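Local coordinates for tube-forming protein in Mycobacterial Envelpe, TiME (Mycolicibacterium smegmatis, PDB 7CU9) that probably forms a tube across the mycobacterial outer envelope that may serve as a channel for protein secretion, at residues Val12-Lys15 / Gly16-Ser19; Lys142-Gly146 / Thr147-Cys151; Asn178-Ala181 / Gly182-Asn186. One frame throughout, in Å; residues are numbered along the deposited sequence. Where two conformers were deposited one is given.

Contact 1: residues Val12-Lys15 / Gly16-Ser19; sequences VMPK and GSVS
The carbonyl oxygen of Pro14 receives the backbone N-H of Val18, the first i to i+4 bond of helix 15-22, and the contact is the first turn of that helix with Pro14 at its N-cap. Pro14 O lies 3.0 Å from Val18 N, with the donor in the carbonyl plane and an N-H...O angle of 165°. One residue on, Ser19 N reaches Lys15 O at 2.8 Å and the regular i to i+4 pattern is under way. A proline fits well at such a start, since the lack of an N-H on its nitrogen costs the helix nothing there.

Apolar contacts join the residues just before the helix to its first turn. Met13 CB rests 4.0 Å from Ser17 CB and 4.2 Å from Val18 CG2, while the rest of the methionine leads away toward Leu180 and Ala183 of helix 174-185. Val18, the buried member of the group, also packs against Val82 and Gln84 of strand 77-89.

Two polar ends are bound outside the turn, to the chain that follows the helix: Lys15 NZ bonds to Arg27 O and Ser19 OG to Ala24 O. The backbone N of Lys15 bonds separately to Glu29 OE1, on strand 28-32. With chi1 at -65°, Ser17 OG sits beside its own backbone N and faces the proline ring, 3.8 Å from Pro14 CD.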
loop_
_atom_site.group_PDB
_atom_site.type_symbol
_atom_site.label_atom_id
_atom_site.label_comp_id
_atom_site.label_asym_id
_atom_site.label_seq_id
_atom_site.Cartn_x
_atom_site.Cartn_y
_atom_site.Cartn_z
ATOM N N VAL B 12 -19.139 1.539 8.732
ATOM C CA VAL B 12 -17.739 1.246 9.160
ATOM C C VAL B 12 -17.306 -0.057 8.491
ATOM O O VAL B 12 -17.920 -1.102 8.778
ATOM C CB VAL B 12 -17.618 1.175 10.692
ATOM C CG1 VAL B 12 -16.199 0.842 11.129
ATOM C CG2 VAL B 12 -18.098 2.453 11.354
ATOM N N MET B 13 -16.303 0.009 7.613
ATOM C CA MET B 13 -15.821 -1.162 6.840
ATOM C C MET B 13 -15.104 -2.116 7.789
ATOM O O MET B 13 -14.247 -1.700 8.569
ATOM C CB MET B 13 -14.873 -0.736 5.714
ATOM C CG MET B 13 -15.523 0.140 4.657
ATOM S SD MET B 13 -16.931 -0.657 3.834
ATOM C CE MET B 13 -18.305 0.090 4.707
ATOM N N PRO B 14 -15.449 -3.423 7.767
ATOM C CA PRO B 14 -14.766 -4.410 8.599
ATOM C C PRO B 14 -13.363 -4.720 8.060
ATOM O O PRO B 14 -13.061 -4.331 6.944
ATOM C CB PRO B 14 -15.701 -5.625 8.516
ATOM C CG PRO B 14 -16.316 -5.511 7.147
ATOM C CD PRO B 14 -16.502 -4.021 6.931
ATOM N N LYS B 15 -12.544 -5.404 8.863
ATOM C CA LYS B 15 -11.107 -5.644 8.552
ATOM C C LYS B 15 -10.955 -6.312 7.175
ATOM O O LYS B 15 -10.001 -5.955 6.465
ATOM C CB LYS B 15 -10.426 -6.441 9.668
ATOM C CG LYS B 15 -11.030 -7.795 10.006
ATOM C CD LYS B 15 -10.245 -8.500 11.088
ATOM C CE LYS B 15 -10.802 -9.860 11.448
ATOM N NZ LYS B 15 -10.197 -10.367 12.702
ATOM N N GLY B 16 -11.849 -7.233 6.797
ATOM C CA GLY B 16 -11.810 -7.898 5.478
ATOM C C GLY B 16 -11.881 -6.896 4.337
ATOM O O GLY B 16 -11.089 -7.000 3.387
ATOM N N SER B 17 -12.803 -5.940 4.424
ATOM C CA SER B 17 -12.995 -4.864 3.424
ATOM C C SER B 17 -11.788 -3.922 3.452
ATOM O O SER B 17 -11.324 -3.534 2.378
ATOM C CB SER B 17 -14.282 -4.133 3.668
ATOM O OG SER B 17 -15.384 -5.006 3.462
ATOM N N VAL B 18 -11.298 -3.574 4.641
ATOM C CA VAL B 18 -10.105 -2.690 4.791
ATOM C C VAL B 18 -8.911 -3.366 4.104
ATOM O O VAL B 18 -8.201 -2.682 3.351
ATOM C CB VAL B 18 -9.812 -2.356 6.264
ATOM C CG1 VAL B 18 -8.489 -1.622 6.413
ATOM C CG2 VAL B 18 -10.942 -1.545 6.883
ATOM N N SER B 19 -8.720 -4.666 4.325
ATOM C CA SER B 19 -7.632 -5.454 3.688
ATOM C C SER B 19 -7.738 -5.354 2.159
ATOM O O SER B 19 -6.703 -5.134 1.504
ATOM C CB SER B 19 -7.640 -6.888 4.152
ATOM O OG SER B 19 -6.697 -7.654 3.411
#

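Contact 2: residues Lys142-Gly146 / Thr147-Cys151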
loop_
_atom_site.group_PDB
_atom_site.type_symbol
_atom_site.label_atom_id
_atom_site.label_comp_id
_atom_site.label_asym_id
_atom_site.label_seq_id
_atom_site.Cartn_x
_atom_site.Cartn_y
_atom_site.Cartn_z
ATOM N N LYS B 142 0.102 13.362 8.509
ATOM C CA LYS B 142 1.113 13.462 9.587
ATOM C C LYS B 142 2.188 12.413 9.316
ATOM O O LYS B 142 1.862 11.302 8.876
ATOM C CB LYS B 142 0.476 13.384 10.977
ATOM C CG LYS B 142 -0.257 12.097 11.313
ATOM C CD LYS B 142 -0.650 12.003 12.782
ATOM C CE LYS B 142 -1.118 10.614 13.161
ATOM N NZ LYS B 142 -1.265 10.464 14.625
ATOM N N GLN B 143 3.441 12.802 9.519
ATOM C CA GLN B 143 4.615 11.928 9.300
ATOM C C GLN B 143 5.337 11.764 10.632
ATOM O O GLN B 143 5.581 12.786 11.304
ATOM C CB GLN B 143 5.552 12.528 8.260
ATOM C CG GLN B 143 6.784 11.666 8.025
ATOM C CD GLN B 143 7.458 11.946 6.707
ATOM O OE1 GLN B 143 7.099 12.867 5.978
ATOM N NE2 GLN B 143 8.448 11.130 6.387
ATOM N N GLU B 144 5.661 10.527 11.003
ATOM C CA GLU B 144 6.365 10.257 12.279
ATOM C C GLU B 144 7.840 10.614 12.085
ATOM O O GLU B 144 8.448 10.141 11.103
ATOM C CB GLU B 144 6.158 8.815 12.733
ATOM C CG GLU B 144 6.695 8.566 14.129
ATOM C CD GLU B 144 6.282 7.249 14.756
ATOM O OE1 GLU B 144 5.853 6.348 14.015
ATOM O OE2 GLU B 144 6.387 7.135 15.993
ATOM N N ALA B 145 8.376 11.454 12.971
ATOM C CA ALA B 145 9.750 11.997 12.888
ATOM C C ALA B 145 10.752 10.845 12.763
ATOM O O ALA B 145 10.625 9.859 13.520
ATOM C CB ALA B 145 10.038 12.856 14.096
ATOM N N GLY B 146 11.687 10.964 11.815
ATOM C CA GLY B 146 12.786 10.004 11.596
ATOM C C GLY B 146 12.331 8.720 10.923
ATOM O O GLY B 146 13.116 7.749 10.917
ATOM N N THR B 147 11.115 8.688 10.365
ATOM C CA THR B 147 10.544 7.493 9.687
ATOM C C THR B 147 9.921 7.907 8.353
ATOM O O THR B 147 9.733 9.117 8.132
ATOM C CB THR B 147 9.483 6.787 10.540
ATOM O OG1 THR B 147 8.249 7.489 10.365
ATOM C CG2 THR B 147 9.835 6.711 12.010
ATOM N N ASP B 148 9.579 6.921 7.526
ATOM C CA ASP B 148 8.790 7.116 6.283
ATOM C C ASP B 148 7.322 6.772 6.560
ATOM O O ASP B 148 6.582 6.555 5.591
ATOM C CB ASP B 148 9.362 6.291 5.129
ATOM C CG ASP B 148 9.308 4.786 5.326
ATOM O OD1 ASP B 148 8.981 4.343 6.446
ATOM O OD2 ASP B 148 9.599 4.061 4.352
ATOM N N ARG B 149 6.911 6.700 7.829
ATOM C CA ARG B 149 5.506 6.377 8.182
ATOM C C ARG B 149 4.660 7.649 8.087
ATOM O O ARG B 149 4.955 8.633 8.800
ATOM C CB ARG B 149 5.402 5.768 9.579
ATOM C CG ARG B 149 3.985 5.340 9.933
ATOM C CD ARG B 149 3.978 4.614 11.253
ATOM N NE ARG B 149 2.677 4.108 11.663
ATOM C CZ ARG B 149 2.098 2.994 11.221
ATOM N NH1 ARG B 149 2.668 2.249 10.288
ATOM N NH2 ARG B 149 0.924 2.637 11.716
ATOM N N ARG B 150 3.630 7.620 7.243
ATOM C CA ARG B 150 2.699 8.759 7.078
ATOM C C ARG B 150 1.270 8.253 7.246
ATOM O O ARG B 150 0.962 7.139 6.792
ATOM C CB ARG B 150 2.897 9.465 5.736
ATOM C CG ARG B 150 4.244 10.168 5.636
ATOM C CD ARG B 150 4.353 11.074 4.437
ATOM N NE ARG B 150 4.320 10.286 3.210
ATOM C CZ ARG B 150 4.032 10.763 2.005
ATOM N NH1 ARG B 150 3.766 12.047 1.831
ATOM N NH2 ARG B 150 4.016 9.948 0.963
ATOM N N CYS B 151 0.459 9.050 7.931
ATOM C CA CYS B 151 -0.996 8.832 8.075
ATOM C C CYS B 151 -1.701 9.837 7.173
ATOM O O CYS B 151 -1.548 11.041 7.410
ATOM C CB CYS B 151 -1.443 8.997 9.519
ATOM S SG CYS B 151 -0.678 7.799 10.643
#
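The beta hairpin of strands 137-144 and 150-158 closes here in a loop that starts with a type II turn, Glu144 to Thr147, and continues into an ST turn. Glu144 O takes two donors from the same face of its plane, Thr147 N at 3.1 Å and Thr147 OG1. The OG1 to Glu144 O distance is 2.8 Å, with the hydroxyl above the carbonyl plane. That hydroxyl oxygen in turn accepts Arg149 N at 3.0 Å, so one side chain ties both turns together. Gly146, with its positive phi of 75°, occupies the third position of the type II turn.

Glu144 N bonds to Arg149 O, and Lys142 and Cys151 form a hydrogen-bonded antiparallel pair. On their face of the sheet Lys142 CG touches Cys151 CB at 3.8 Å; the lysine chain runs on past the sulfur, its ammonium bonding to Ala50 O and lying in a cation-pi contact with Trp126. Cys151 is disulfide-bonded to Cys168 on the next strand.

Gln143 and Arg150, a non-hydrogen-bonded pair, share the other face. The aliphatic part of Arg150 passes at a slant over the glutamine, CG 3.8 Å from Gln143 CB, the amide and guanidinium planes 48° apart. Extended from a chi1 of 179°, Gln143 carries NE2 to Thr147 O at 3.0 Å, with that oxygen close to the amide plane.

Contact 3: residues Asn178-Ala181 / Gly182-Asn186; sequences NVLA and GAMQN
Leu180 and Met184 meet across one turn of helix 174-185, where the leucine CG lies 4.0 Å from the methionine SD and the two side chains slant across each other. Met184 comes closer still to the backbone: its CG is 3.3 Å from Leu180 O, the same oxygen that accepts Met184 N at 2.9 Å nearly in line with the carbonyl bond. A chi1 of -64° turns CG away from its own carbonyl carbon and back over the preceding turn, and SD, not CE, is the atom that meets the leucine.

The next shell is the backbone that sets this spacing. Four successive i to i+4 bonds run from Gly182 N to Asn178 O through to Gln185 N to Ala181 O, and Asn186 N continues the series to Gly182 O. Small residues, Ala181, Gly182 and Ala183, occupy the middle of 178-186. Ala183 CB reaches back to 3.4 Å from Leu180 O.

Further out, a water gives a bond to Gln185 OE1 at 2.7 Å and a weak one to Ala181 O, linking the Ala181 carbonyl to the Gln185 side chain one turn on. The same OE1 is held by Arg158 NE.

Leu180 and Met184 face the antiparallel sheet, touching Gln84 of strand 77-89 and Ala165 of strand 161-169, while Ala181 meets Thr154 and Arg156 of strand 150-158. Val179 and Leu180 also lean on Ile21 of helix 15-22, and Val179 packs on Asp4 of the second subunit, so that one residue of the helix also touches the neighbouring chain.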
loop_
_atom_site.group_PDB
_atom_site.type_symbol
_atom_site.label_atom_id
_atom_site.label_comp_id
_atom_site.label_asym_id
_atom_site.label_seq_id
_atom_site.Cartn_x
_atom_site.Cartn_y
_atom_site.Cartn_z
ATOM N N ASN B 178 -8.865 7.438 0.251
ATOM C CA ASN B 178 -9.911 7.965 -0.668
ATOM C C ASN B 178 -10.864 6.832 -1.063
ATOM O O ASN B 178 -12.085 7.063 -1.061
ATOM C CB ASN B 178 -9.298 8.656 -1.885
ATOM C CG ASN B 178 -8.649 9.970 -1.519
ATOM O OD1 ASN B 178 -8.900 10.511 -0.443
ATOM N ND2 ASN B 178 -7.798 10.477 -2.395
ATOM N N VAL B 179 -10.342 5.644 -1.375
ATOM C CA VAL B 179 -11.214 4.477 -1.701
ATOM C C VAL B 179 -12.079 4.169 -0.471
ATOM O O VAL B 179 -13.294 3.963 -0.627
ATOM C CB VAL B 179 -10.400 3.246 -2.139
ATOM C CG1 VAL B 179 -11.275 2.008 -2.220
ATOM C CG2 VAL B 179 -9.692 3.482 -3.464
ATOM N N LEU B 180 -11.470 4.156 0.713
ATOM C CA LEU B 180 -12.154 3.811 1.986
ATOM C C LEU B 180 -13.268 4.827 2.262
ATOM O O LEU B 180 -14.393 4.397 2.542
ATOM C CB LEU B 180 -11.124 3.782 3.115
ATOM C CG LEU B 180 -11.677 3.543 4.520
ATOM C CD1 LEU B 180 -12.537 2.283 4.578
ATOM C CD2 LEU B 180 -10.546 3.476 5.529
ATOM N N ALA B 181 -12.969 6.124 2.210
ATOM C CA ALA B 181 -13.978 7.183 2.441
ATOM C C ALA B 181 -15.123 7.027 1.432
ATOM O O ALA B 181 -16.285 7.221 1.826
ATOM C CB ALA B 181 -13.354 8.553 2.380
ATOM N N GLY B 182 -14.811 6.693 0.178
ATOM C CA GLY B 182 -15.830 6.414 -0.852
ATOM C C GLY B 182 -16.727 5.256 -0.444
ATOM O O GLY B 182 -17.961 5.377 -0.549
ATOM N N ALA B 183 -16.136 4.158 0.028
ATOM C CA ALA B 183 -16.864 2.940 0.447
ATOM C C ALA B 183 -17.789 3.275 1.622
ATOM O O ALA B 183 -18.937 2.797 1.641
ATOM C CB ALA B 183 -15.890 1.845 0.803
ATOM N N MET B 184 -17.310 4.081 2.567
ATOM C CA MET B 184 -18.109 4.506 3.747
ATOM C C MET B 184 -19.299 5.338 3.258
ATOM O O MET B 184 -20.441 5.059 3.677
ATOM C CB MET B 184 -17.249 5.321 4.716
ATOM C CG MET B 184 -16.107 4.515 5.312
ATOM S SD MET B 184 -14.829 5.552 6.043
ATOM C CE MET B 184 -15.671 6.063 7.537
ATOM N N GLN B 185 -19.053 6.301 2.374
ATOM C CA GLN B 185 -20.122 7.203 1.876
ATOM C C GLN B 185 -21.170 6.384 1.114
ATOM O O GLN B 185 -22.365 6.727 1.193
ATOM C CB GLN B 185 -19.548 8.311 0.998
ATOM C CG GLN B 185 -20.634 9.226 0.455
ATOM C CD GLN B 185 -20.109 10.472 -0.211
ATOM O OE1 GLN B 185 -18.970 10.879 -0.008
ATOM N NE2 GLN B 185 -20.968 11.114 -0.990
ATOM N N ASN B 186 -20.749 5.330 0.409
ATOM C CA ASN B 186 -21.653 4.503 -0.439
ATOM C C ASN B 186 -22.724 3.805 0.412
ATOM O O ASN B 186 -23.726 3.370 -0.179
ATOM C CB ASN B 186 -20.873 3.496 -1.289
ATOM C CG ASN B 186 -20.117 4.142 -2.431
ATOM O OD1 ASN B 186 -20.401 5.275 -2.815
ATOM N ND2 ASN B 186 -19.156 3.424 -2.990
HETATM O O HOH W 1 -16.617 9.998 0.863
#

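The three contacts follow one another along the chain within the PknH-like domain, none enclosing another. Contact 1 opens helix 15-22 near the N-terminus, contact 2 closes a hairpin of the antiparallel sheet, and contact 3 lies in the C-terminal helix 174-185. Contacts 1 and 3 have centres about 11 Å apart and touch, Met13 CG lying 3.7 Å from Leu180 CD1, so the loop leading into helix 15-22 rests on helix 174-185 beside the sheet. Contact 2 is remote, its centre about 23 Å from that of contact 1 and about 24 Å from that of contact 3. Strand 150-158 links the two regions: it leaves the hairpin and then runs beneath helix 174-185.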